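Local coordinates for protein sulfoquinovosidase (PDB 5AEG) that hydrolyses sulfoquinovosyl diacylglycerides and simple sulfoquinovosides such as sulfoquinovosyl glycerol, releasing sulfoquinovose for sulfoglycolysis, at residues Lys387-Lys391 / Glu439-Thr444; Gln329-Ile334 / Met394-Gly400; Ser624-Leu630 / Gly647-Ala653. One frame throughout, in Å; residues are numbered along the deposited sequence.

In the fold
Contacts 1 and 2 are neighbours in the TIM-barrel domain, their centres about 12 Å apart and both built on helix 380-395. Contact 1 packs that helix against helix 422-444; contact 2 joins its C-terminal end and the following turn to strand 329-334. They touch along that helix and, for example, where Ile395 CD1 lies 3.6 Å from Thr444 OG1. Contact 2 reaches the active site: the Tyr333 side chain is about 3 Å from that of Asp405, the nucleophile, whereas the Ile390 side chain of contact 1 is about 11 Å from it. Contact 3, a two-stranded antiparallel pair in the C-terminal domain, stands apart, its centre about 47 Å from that of contact 1 and about 42 Å from contact 2's.

Contact 1: Lys387-Lys391 / Glu439-Thr444; sequences KEVIK and EALEET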
loop_
_atom_site.group_PDB
_atom_site.type_symbol
_atom_site.label_atom_id
_atom_site.label_comp_id
_atom_site.label_asym_id
_atom_site.label_seq_id
_atom_site.Cartn_x
_atom_site.Cartn_y
_atom_site.Cartn_z
ATOM N N LYS A 387 -7.758 -20.823 3.026
ATOM C CA LYS A 387 -8.743 -20.371 2.066
ATOM C C LYS A 387 -10.166 -20.929 2.371
ATOM O O LYS A 387 -11.161 -20.239 2.214
ATOM C CB LYS A 387 -8.241 -20.688 0.674
ATOM C CG LYS A 387 -9.260 -20.419 -0.432
ATOM C CD LYS A 387 -8.560 -20.064 -1.733
ATOM C CE LYS A 387 -7.468 -21.018 -2.235
ATOM N NZ LYS A 387 -8.026 -22.342 -2.548
ATOM N N GLU A 388 -10.274 -22.181 2.835
ATOM C CA GLU A 388 -11.594 -22.729 3.236
ATOM C C GLU A 388 -12.134 -22.108 4.461
ATOM O O GLU A 388 -13.359 -21.940 4.593
ATOM C CB GLU A 388 -11.577 -24.296 3.421
ATOM C CG GLU A 388 -11.337 -25.017 2.090
ATOM C CD GLU A 388 -12.390 -24.765 1.007
ATOM O OE1 GLU A 388 -13.588 -24.824 1.391
ATOM O OE2 GLU A 388 -12.034 -24.521 -0.209
ATOM N N VAL A 389 -11.252 -21.760 5.375
ATOM C CA VAL A 389 -11.672 -20.987 6.519
ATOM C C VAL A 389 -12.370 -19.709 6.032
ATOM O O VAL A 389 -13.441 -19.379 6.537
ATOM C CB VAL A 389 -10.505 -20.636 7.461
ATOM C CG1 VAL A 389 -10.893 -19.588 8.477
ATOM C CG2 VAL A 389 -10.013 -21.878 8.215
ATOM N N ILE A 390 -11.749 -18.991 5.095
ATOM C CA ILE A 390 -12.352 -17.780 4.572
ATOM C C ILE A 390 -13.689 -18.110 3.950
ATOM O O ILE A 390 -14.692 -17.431 4.222
ATOM C CB ILE A 390 -11.414 -17.013 3.553
ATOM C CG1 ILE A 390 -10.172 -16.442 4.269
ATOM C CG2 ILE A 390 -12.137 -15.792 2.975
ATOM C CD1 ILE A 390 -8.995 -16.092 3.343
ATOM N N LYS A 391 -13.733 -19.145 3.112
ATOM C CA LYS A 391 -14.970 -19.468 2.381
ATOM C C LYS A 391 -16.114 -19.877 3.287
ATOM O O LYS A 391 -17.212 -19.408 3.114
ATOM C CB LYS A 391 -14.721 -20.536 1.318
ATOM C CG LYS A 391 -13.969 -19.955 0.153
ATOM C CD LYS A 391 -13.183 -20.983 -0.627
ATOM C CE LYS A 391 -14.028 -22.095 -1.161
ATOM N NZ LYS A 391 -13.079 -22.913 -2.011
ATOM N N GLU A 439 -8.357 -15.780 -4.165
ATOM C CA GLU A 439 -8.819 -17.141 -4.588
ATOM C C GLU A 439 -10.068 -17.580 -3.867
ATOM O O GLU A 439 -10.979 -18.170 -4.481
ATOM C CB GLU A 439 -7.690 -18.190 -4.530
ATOM C CG GLU A 439 -6.731 -17.946 -5.662
ATOM C CD GLU A 439 -5.543 -18.917 -5.742
ATOM O OE1 GLU A 439 -5.130 -19.528 -4.770
ATOM O OE2 GLU A 439 -4.958 -18.940 -6.816
ATOM N N ALA A 440 -10.229 -17.174 -2.623
ATOM C CA ALA A 440 -11.446 -17.467 -1.933
ATOM C C ALA A 440 -12.649 -16.867 -2.640
ATOM O O ALA A 440 -13.667 -17.538 -2.871
ATOM C CB ALA A 440 -11.365 -17.027 -0.483
ATOM N N LEU A 441 -12.504 -15.621 -3.080
ATOM C CA LEU A 441 -13.544 -14.982 -3.860
ATOM C C LEU A 441 -13.659 -15.616 -5.271
ATOM O O LEU A 441 -14.772 -15.807 -5.793
ATOM C CB LEU A 441 -13.339 -13.464 -4.081
ATOM C CG LEU A 441 -13.745 -12.483 -2.931
ATOM C CD1 LEU A 441 -13.152 -12.860 -1.642
ATOM C CD2 LEU A 441 -13.350 -11.062 -3.341
ATOM N N GLU A 442 -12.534 -15.835 -5.886
ATOM C CA GLU A 442 -12.561 -16.418 -7.257
ATOM C C GLU A 442 -13.342 -17.767 -7.217
ATOM O O GLU A 442 -14.234 -17.984 -8.012
ATOM C CB GLU A 442 -11.162 -16.631 -7.762
ATOM C CG GLU A 442 -11.044 -16.804 -9.245
ATOM C CD GLU A 442 -9.600 -17.115 -9.662
ATOM O OE1 GLU A 442 -8.743 -17.504 -8.809
ATOM O OE2 GLU A 442 -9.294 -16.925 -10.850
ATOM N N GLU A 443 -13.022 -18.603 -6.248
ATOM C CA GLU A 443 -13.606 -19.915 -6.138
ATOM C C GLU A 443 -15.077 -19.917 -5.752
ATOM O O GLU A 443 -15.700 -20.901 -5.983
ATOM C CB GLU A 443 -12.783 -20.805 -5.209
ATOM C CG GLU A 443 -11.418 -21.080 -5.808
ATOM C CD GLU A 443 -10.460 -21.749 -4.904
ATOM O OE1 GLU A 443 -10.834 -22.160 -3.798
ATOM O OE2 GLU A 443 -9.274 -21.841 -5.276
ATOM N N THR A 444 -15.640 -18.834 -5.223
ATOM C CA THR A 444 -17.040 -18.772 -4.796
ATOM C C THR A 444 -17.839 -17.904 -5.729
ATOM O O THR A 444 -19.010 -17.674 -5.531
ATOM C CB THR A 444 -17.202 -18.196 -3.386
ATOM O OG1 THR A 444 -16.428 -16.997 -3.269
ATOM C CG2 THR A 444 -16.768 -19.186 -2.325
#
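Lys387 opens the contact by laying its aliphatic chain over the start of segment 439-444: CD is 3.5 Å from Glu439 CB and equally near Ala440 N. With CG anti to the backbone N (chi1 173°) the chain heads for the other helix, and bends at chi3 and chi4 then lift NZ to the carboxylate of Glu443. There Lys387 NZ straddles both oxygens on their syn sides, 3.0 Å from Glu443 OE2 and 3.1 Å from Glu443 OE1, a two-pronged salt bridge only 17° out of the carboxylate plane. Glu388 faces the other way at its CB, yet its folded chain brings OE2 to Lys391 NZ, 2.6 Å away, so it enters the network through its own helix. One turn on from Lys387, Ile390 places CG2 3.8 Å from Ala440 CB, the small apolar centre of the interface. Lys391 completes the charged edge: its CG packs 3.8 Å from Thr444 CG2, and its NZ meets Glu443 OE1 at 3.0 Å on the anti lone pair. That oxygen therefore accepts from two ammonium groups, which probably offset the nearness of the Glu388 and Glu443 carboxylates and favour ionised Glu443. Thr444 OG1 turns back to the Ala440 carbonyl.

The two axes approach to 9.3 Å and cross at -60°, and the nearest backbone pair is Lys387 with Ala440, where the small alanine is consistent with close approach. These are helices 380-395 and 422-444 on the outside of the barrel; Ile390 also touches Trp402 of strand 401-404 beneath them, and Glu439 OE1 bonds Tyr383 OH, one turn before Lys387.

Contact 2: Gln329-Ile334 / Met394-Gly400; sequences QFLAYI and MIELGCG
Gly400 N donates to Phe330 O over 2.7 Å with an N-H...O angle of 148°, fixing the turn after helix 380-395 against the beginning of strand 329-334, while Gly398, at positive phi, closes the helix in a Schellman motif. A water supports this join, accepting from Phe330 N and able to donate to either Gln329 OE1 or Gly398 O. Gln329 OE1 lies 3.2 Å from Gly400 CA, on the side where a CB would clash, consistent with a glycine there. Cys399 SG approaches the rim of the Phe330 ring, 5.3 Å from its centroid and 84° off the normal, a sulfur-aromatic edge contact. This sulfur packs 4.0 Å from Ala332 CB. Met394, bent at chi3 (69°), turns CE to Ala332 CB at 3.9 Å, and Met394 SD rests against the branch point, 3.9 Å from Ile334 CB. Every second residue, Phe330, Ala332 and Ile334, meets the helix end or turn, whereas Tyr333 CB points away and its OH hydrogen-bonds OD2 of Asp405, the nucleophilic residue. This is the helix-to-strand return of a TIM-barrel: the chain leaves helix 380-395, turns, and enters strand 401-404 alongside strand 329-334, with the active site at the far end of the strands.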
loop_
_atom_site.group_PDB
_atom_site.type_symbol
_atom_site.label_atom_id
_atom_site.label_comp_id
_atom_site.label_asym_id
_atom_site.label_seq_id
_atom_site.Cartn_x
_atom_site.Cartn_y
_atom_site.Cartn_z
ATOM N N GLN A 329 -24.295 -3.918 3.959
ATOM C CA GLN A 329 -23.390 -5.084 3.972
ATOM C C GLN A 329 -22.700 -5.226 5.324
ATOM O O GLN A 329 -22.582 -4.236 6.089
ATOM C CB GLN A 329 -22.345 -4.885 2.883
ATOM C CG GLN A 329 -22.885 -4.994 1.463
ATOM C CD GLN A 329 -23.287 -6.433 1.108
ATOM O OE1 GLN A 329 -22.676 -7.373 1.516
ATOM N NE2 GLN A 329 -24.369 -6.573 0.441
ATOM N N PHE A 330 -22.264 -6.449 5.647
ATOM C CA PHE A 330 -21.539 -6.694 6.881
ATOM C C PHE A 330 -20.131 -7.092 6.517
ATOM O O PHE A 330 -19.908 -8.001 5.672
ATOM C CB PHE A 330 -22.146 -7.854 7.733
ATOM C CG PHE A 330 -21.422 -8.061 9.010
ATOM C CD1 PHE A 330 -21.570 -7.155 10.040
ATOM C CD2 PHE A 330 -20.533 -9.094 9.157
ATOM C CE1 PHE A 330 -20.864 -7.321 11.222
ATOM C CE2 PHE A 330 -19.821 -9.251 10.344
ATOM C CZ PHE A 330 -19.978 -8.362 11.348
ATOM N N LEU A 331 -19.190 -6.428 7.148
ATOM C CA LEU A 331 -17.766 -6.702 6.891
ATOM C C LEU A 331 -17.029 -7.109 8.150
ATOM O O LEU A 331 -17.252 -6.561 9.242
ATOM C CB LEU A 331 -17.071 -5.490 6.250
ATOM C CG LEU A 331 -17.490 -5.023 4.872
ATOM C CD1 LEU A 331 -18.701 -4.126 4.932
ATOM C CD2 LEU A 331 -16.359 -4.255 4.172
ATOM N N ALA A 332 -16.103 -8.028 8.017
ATOM C CA ALA A 332 -15.418 -8.627 9.180
ATOM C C ALA A 332 -13.920 -8.451 9.123
ATOM O O ALA A 332 -13.474 -7.461 8.610
ATOM C CB ALA A 332 -15.869 -10.088 9.320
ATOM N N TYR A 333 -13.134 -9.348 9.711
ATOM C CA TYR A 333 -11.710 -9.180 9.882
ATOM C C TYR A 333 -11.067 -10.568 9.911
ATOM O O TYR A 333 -11.606 -11.502 10.581
ATOM C CB TYR A 333 -11.414 -8.451 11.208
ATOM C CG TYR A 333 -9.976 -8.314 11.571
ATOM C CD1 TYR A 333 -9.246 -9.399 12.133
ATOM C CD2 TYR A 333 -9.302 -7.125 11.431
ATOM C CE1 TYR A 333 -7.899 -9.265 12.426
ATOM C CE2 TYR A 333 -7.948 -6.992 11.746
ATOM C CZ TYR A 333 -7.250 -8.078 12.234
ATOM O OH TYR A 333 -5.961 -7.973 12.562
ATOM N N ILE A 334 -9.884 -10.654 9.298
ATOM C CA ILE A 334 -9.049 -11.842 9.337
ATOM C C ILE A 334 -7.579 -11.432 9.159
ATOM O O ILE A 334 -7.273 -10.382 8.534
ATOM C CB ILE A 334 -9.508 -12.911 8.305
ATOM C CG1 ILE A 334 -8.669 -14.195 8.512
ATOM C CG2 ILE A 334 -9.384 -12.495 6.851
ATOM C CD1 ILE A 334 -9.297 -15.380 7.825
ATOM N N MET A 394 -16.598 -16.840 6.606
ATOM C CA MET A 394 -16.903 -15.428 6.242
ATOM C C MET A 394 -17.829 -15.353 5.055
ATOM O O MET A 394 -18.878 -14.732 5.121
ATOM C CB MET A 394 -15.617 -14.643 6.000
ATOM C CG MET A 394 -14.555 -14.959 7.074
ATOM S SD MET A 394 -12.927 -14.077 6.954
ATOM C CE MET A 394 -13.677 -12.588 7.353
ATOM N N ILE A 395 -17.458 -15.969 3.951
ATOM C CA ILE A 395 -18.294 -15.832 2.742
ATOM C C ILE A 395 -19.647 -16.503 2.930
ATOM O O ILE A 395 -20.669 -15.893 2.657
ATOM C CB ILE A 395 -17.617 -16.422 1.461
ATOM C CG1 ILE A 395 -16.336 -15.594 1.135
ATOM C CG2 ILE A 395 -18.593 -16.357 0.298
ATOM C CD1 ILE A 395 -15.384 -16.106 0.061
ATOM N N GLU A 396 -19.645 -17.744 3.413
ATOM C CA GLU A 396 -20.904 -18.448 3.676
ATOM C C GLU A 396 -21.718 -17.846 4.790
ATOM O O GLU A 396 -22.890 -17.997 4.754
ATOM C CB GLU A 396 -20.681 -19.967 3.846
ATOM C CG GLU A 396 -20.465 -20.603 2.490
ATOM C CD GLU A 396 -20.195 -22.107 2.546
ATOM O OE1 GLU A 396 -20.571 -22.781 3.548
ATOM O OE2 GLU A 396 -19.581 -22.602 1.573
ATOM N N LEU A 397 -21.110 -17.119 5.748
ATOM C CA LEU A 397 -21.847 -16.415 6.750
ATOM C C LEU A 397 -22.615 -15.249 6.129
ATOM O O LEU A 397 -23.557 -14.727 6.717
ATOM C CB LEU A 397 -20.896 -15.947 7.833
ATOM C CG LEU A 397 -21.429 -15.112 9.022
ATOM C CD1 LEU A 397 -22.325 -15.876 9.947
ATOM C CD2 LEU A 397 -20.288 -14.568 9.824
ATOM N N GLY A 398 -22.235 -14.831 4.916
ATOM C CA GLY A 398 -22.914 -13.654 4.329
ATOM C C GLY A 398 -22.118 -12.334 4.393
ATOM O O GLY A 398 -22.636 -11.271 4.042
ATOM N N CYS A 399 -20.857 -12.411 4.762
ATOM C CA CYS A 399 -20.004 -11.198 4.780
ATOM C C CYS A 399 -19.873 -10.631 3.405
ATOM O O CYS A 399 -19.562 -11.338 2.420
ATOM C CB CYS A 399 -18.631 -11.498 5.358
ATOM S SG CYS A 399 -18.607 -11.924 7.083
ATOM N N GLY A 400 -20.028 -9.309 3.326
ATOM C CA GLY A 400 -19.758 -8.589 2.091
ATOM C C GLY A 400 -18.296 -8.142 1.823
ATOM O O GLY A 400 -17.988 -7.623 0.756
HETATM O O HOH W 1 -23.087 -8.652 3.900
#

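Contact 3: Ser624-Leu630 / Gly647-Ala653; sequences SDWTLYL and GEVTVNA
Matching first torsions, -63° at Thr627 and -62° at Thr650, set each OG1 beside its own backbone N and turn the two hydroxyls onto each other. They meet 2.6 Å apart in a hydrogen bond that either Thr627 OG1 or Thr650 OG1 could donate. On the reverse face, Leu628 CG and Val649 CG1 each lie between their backbone N and carbonyl carbon, which brings the branches side by side, pointing the same way, with Leu628 CG 3.6 Å from Val649 CG1. Leu630 CG reaches that methyl from the next position on the same face, two residues along, 3.9 Å from Val649 CG1.

The backbones form an antiparallel ladder, a two-stranded beta ribbon of the C-terminal domain. Trp626 with Val651, Leu628 with Val649 and Leu630 with Gly647 are hydrogen-bonded pairs, each with two N-H...O bonds; Leu628 O receives Val649 N at 2.8 Å. Thr627 with Thr650 and Tyr629 with Glu648 are non-hydrogen-bonded pairs between them. Beyond the last pair, Ala653 N donates to Ser624 O from above its carbonyl plane, and Ala653 CB packs against Trp626 CB. At the other end, Glu648 sets OE1 at the edge of the Tyr629 ring, 3.6 Å from Tyr629 CD1, the carboxylate and ring planes 38° apart; Tyr629 OH bonds Asp597.

An alanine at Leu628 removes the branched end, which would probably leave Val649 CG1 without its closest packing partner and open a gap toward Leu614 and Phe661. Those two residues, from strands 613-615 and 660-663, cover the apolar face of the ribbon together with Phe644, which Leu630, Val649 and Val651 touch.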
loop_
_atom_site.group_PDB
_atom_site.type_symbol
_atom_site.label_atom_id
_atom_site.label_comp_id
_atom_site.label_asym_id
_atom_site.label_seq_id
_atom_site.Cartn_x
_atom_site.Cartn_y
_atom_site.Cartn_z
ATOM N N SER A 624 -8.614 28.046 8.407
ATOM C CA SER A 624 -9.833 28.586 7.827
ATOM C C SER A 624 -9.694 28.748 6.294
ATOM O O SER A 624 -10.702 28.936 5.532
ATOM C CB SER A 624 -10.162 29.904 8.569
ATOM O OG SER A 624 -9.262 30.870 8.151
ATOM N N ASP A 625 -8.471 28.592 5.798
ATOM C CA ASP A 625 -8.228 28.626 4.349
ATOM C C ASP A 625 -7.096 27.577 4.003
ATOM O O ASP A 625 -6.568 26.934 4.891
ATOM C CB ASP A 625 -7.842 30.055 3.919
ATOM C CG ASP A 625 -6.573 30.577 4.584
ATOM O OD1 ASP A 625 -5.844 29.904 5.315
ATOM O OD2 ASP A 625 -6.256 31.740 4.351
ATOM N N TRP A 626 -6.706 27.511 2.743
ATOM C CA TRP A 626 -5.780 26.520 2.256
ATOM C C TRP A 626 -5.198 26.976 0.904
ATOM O O TRP A 626 -5.909 27.593 0.087
ATOM C CB TRP A 626 -6.498 25.172 2.082
ATOM C CG TRP A 626 -5.550 24.016 1.906
ATOM C CD1 TRP A 626 -5.337 23.268 0.820
ATOM C CD2 TRP A 626 -4.744 23.486 2.938
ATOM N NE1 TRP A 626 -4.407 22.267 1.105
ATOM C CE2 TRP A 626 -3.999 22.411 2.387
ATOM C CE3 TRP A 626 -4.532 23.862 4.303
ATOM C CZ2 TRP A 626 -3.104 21.682 3.144
ATOM C CZ3 TRP A 626 -3.588 23.121 5.076
ATOM C CH2 TRP A 626 -2.870 22.094 4.451
ATOM N N THR A 627 -3.929 26.663 0.719
ATOM C CA THR A 627 -3.101 27.090 -0.469
ATOM C C THR A 627 -2.680 25.827 -1.161
ATOM O O THR A 627 -2.271 24.846 -0.506
ATOM C CB THR A 627 -1.929 27.951 0.041
ATOM O OG1 THR A 627 -2.435 29.138 0.659
ATOM C CG2 THR A 627 -0.983 28.359 -1.095
ATOM N N LEU A 628 -2.842 25.789 -2.475
ATOM C CA LEU A 628 -2.587 24.643 -3.292
ATOM C C LEU A 628 -2.213 25.174 -4.665
ATOM O O LEU A 628 -2.221 26.411 -4.885
ATOM C CB LEU A 628 -3.831 23.785 -3.414
ATOM C CG LEU A 628 -5.020 24.525 -3.994
ATOM C CD1 LEU A 628 -5.612 23.676 -5.096
ATOM C CD2 LEU A 628 -6.052 24.858 -2.916
ATOM N N TYR A 629 -1.939 24.241 -5.562
ATOM C CA TYR A 629 -1.491 24.544 -6.904
ATOM C C TYR A 629 -2.495 24.095 -7.919
ATOM O O TYR A 629 -2.869 22.936 -7.954
ATOM C CB TYR A 629 -0.071 23.905 -7.172
ATOM C CG TYR A 629 0.391 24.217 -8.561
ATOM C CD1 TYR A 629 0.854 25.532 -8.892
ATOM C CD2 TYR A 629 0.310 23.287 -9.570
ATOM C CE1 TYR A 629 1.310 25.829 -10.208
ATOM C CE2 TYR A 629 0.738 23.593 -10.882
ATOM C CZ TYR A 629 1.194 24.896 -11.187
ATOM O OH TYR A 629 1.594 25.138 -12.527
ATOM N N LEU A 630 -2.880 24.989 -8.857
ATOM C CA LEU A 630 -3.640 24.561 -9.997
ATOM C C LEU A 630 -2.797 24.595 -11.278
ATOM O O LEU A 630 -2.152 25.631 -11.555
ATOM C CB LEU A 630 -4.858 25.497 -10.191
ATOM C CG LEU A 630 -5.877 25.557 -9.041
ATOM C CD1 LEU A 630 -7.005 26.622 -9.323
ATOM C CD2 LEU A 630 -6.525 24.227 -8.835
ATOM N N GLY A 647 -1.989 28.404 -11.476
ATOM C CA GLY A 647 -1.104 29.094 -10.563
ATOM C C GLY A 647 -1.377 28.601 -9.131
ATOM O O GLY A 647 -2.359 27.850 -8.898
ATOM N N GLU A 648 -0.629 29.124 -8.190
ATOM C CA GLU A 648 -0.901 28.928 -6.798
ATOM C C GLU A 648 -2.220 29.619 -6.471
ATOM O O GLU A 648 -2.464 30.783 -6.966
ATOM C CB GLU A 648 0.222 29.535 -5.964
ATOM C CG GLU A 648 0.425 28.856 -4.622
ATOM C CD GLU A 648 1.035 27.449 -4.750
ATOM O OE1 GLU A 648 1.605 27.164 -5.796
ATOM O OE2 GLU A 648 0.914 26.601 -3.826
ATOM N N VAL A 649 -3.044 29.030 -5.572
ATOM C CA VAL A 649 -4.298 29.659 -5.156
ATOM C C VAL A 649 -4.521 29.449 -3.693
ATOM O O VAL A 649 -4.155 28.379 -3.131
ATOM C CB VAL A 649 -5.455 29.102 -5.999
ATOM C CG1 VAL A 649 -5.695 27.636 -5.741
ATOM C CG2 VAL A 649 -6.718 29.862 -5.749
ATOM N N THR A 650 -5.087 30.445 -3.046
ATOM C CA THR A 650 -5.516 30.277 -1.645
ATOM C C THR A 650 -7.002 30.404 -1.634
ATOM O O THR A 650 -7.546 31.344 -2.280
ATOM C CB THR A 650 -4.789 31.286 -0.748
ATOM O OG1 THR A 650 -3.356 31.044 -0.802
ATOM C CG2 THR A 650 -5.367 31.247 0.732
ATOM N N VAL A 651 -7.718 29.479 -1.021
ATOM C CA VAL A 651 -9.195 29.542 -0.944
ATOM C C VAL A 651 -9.682 29.345 0.454
ATOM O O VAL A 651 -9.035 28.668 1.257
ATOM C CB VAL A 651 -9.912 28.482 -1.835
ATOM C CG1 VAL A 651 -9.729 28.804 -3.288
ATOM C CG2 VAL A 651 -9.408 27.025 -1.556
ATOM N N ASN A 652 -10.855 29.935 0.772
ATOM C CA ASN A 652 -11.497 29.611 2.021
ATOM C C ASN A 652 -11.851 28.125 2.069
ATOM O O ASN A 652 -12.290 27.521 1.089
ATOM C CB ASN A 652 -12.773 30.429 2.193
ATOM C CG ASN A 652 -12.465 31.846 2.640
ATOM O OD1 ASN A 652 -11.332 32.203 3.094
ATOM N ND2 ASN A 652 -13.476 32.677 2.541
ATOM N N ALA A 653 -11.631 27.547 3.232
ATOM C CA ALA A 653 -11.741 26.113 3.381
ATOM C C ALA A 653 -12.344 25.741 4.749
ATOM O O ALA A 653 -11.659 25.092 5.617
ATOM C CB ALA A 653 -10.343 25.463 3.183
#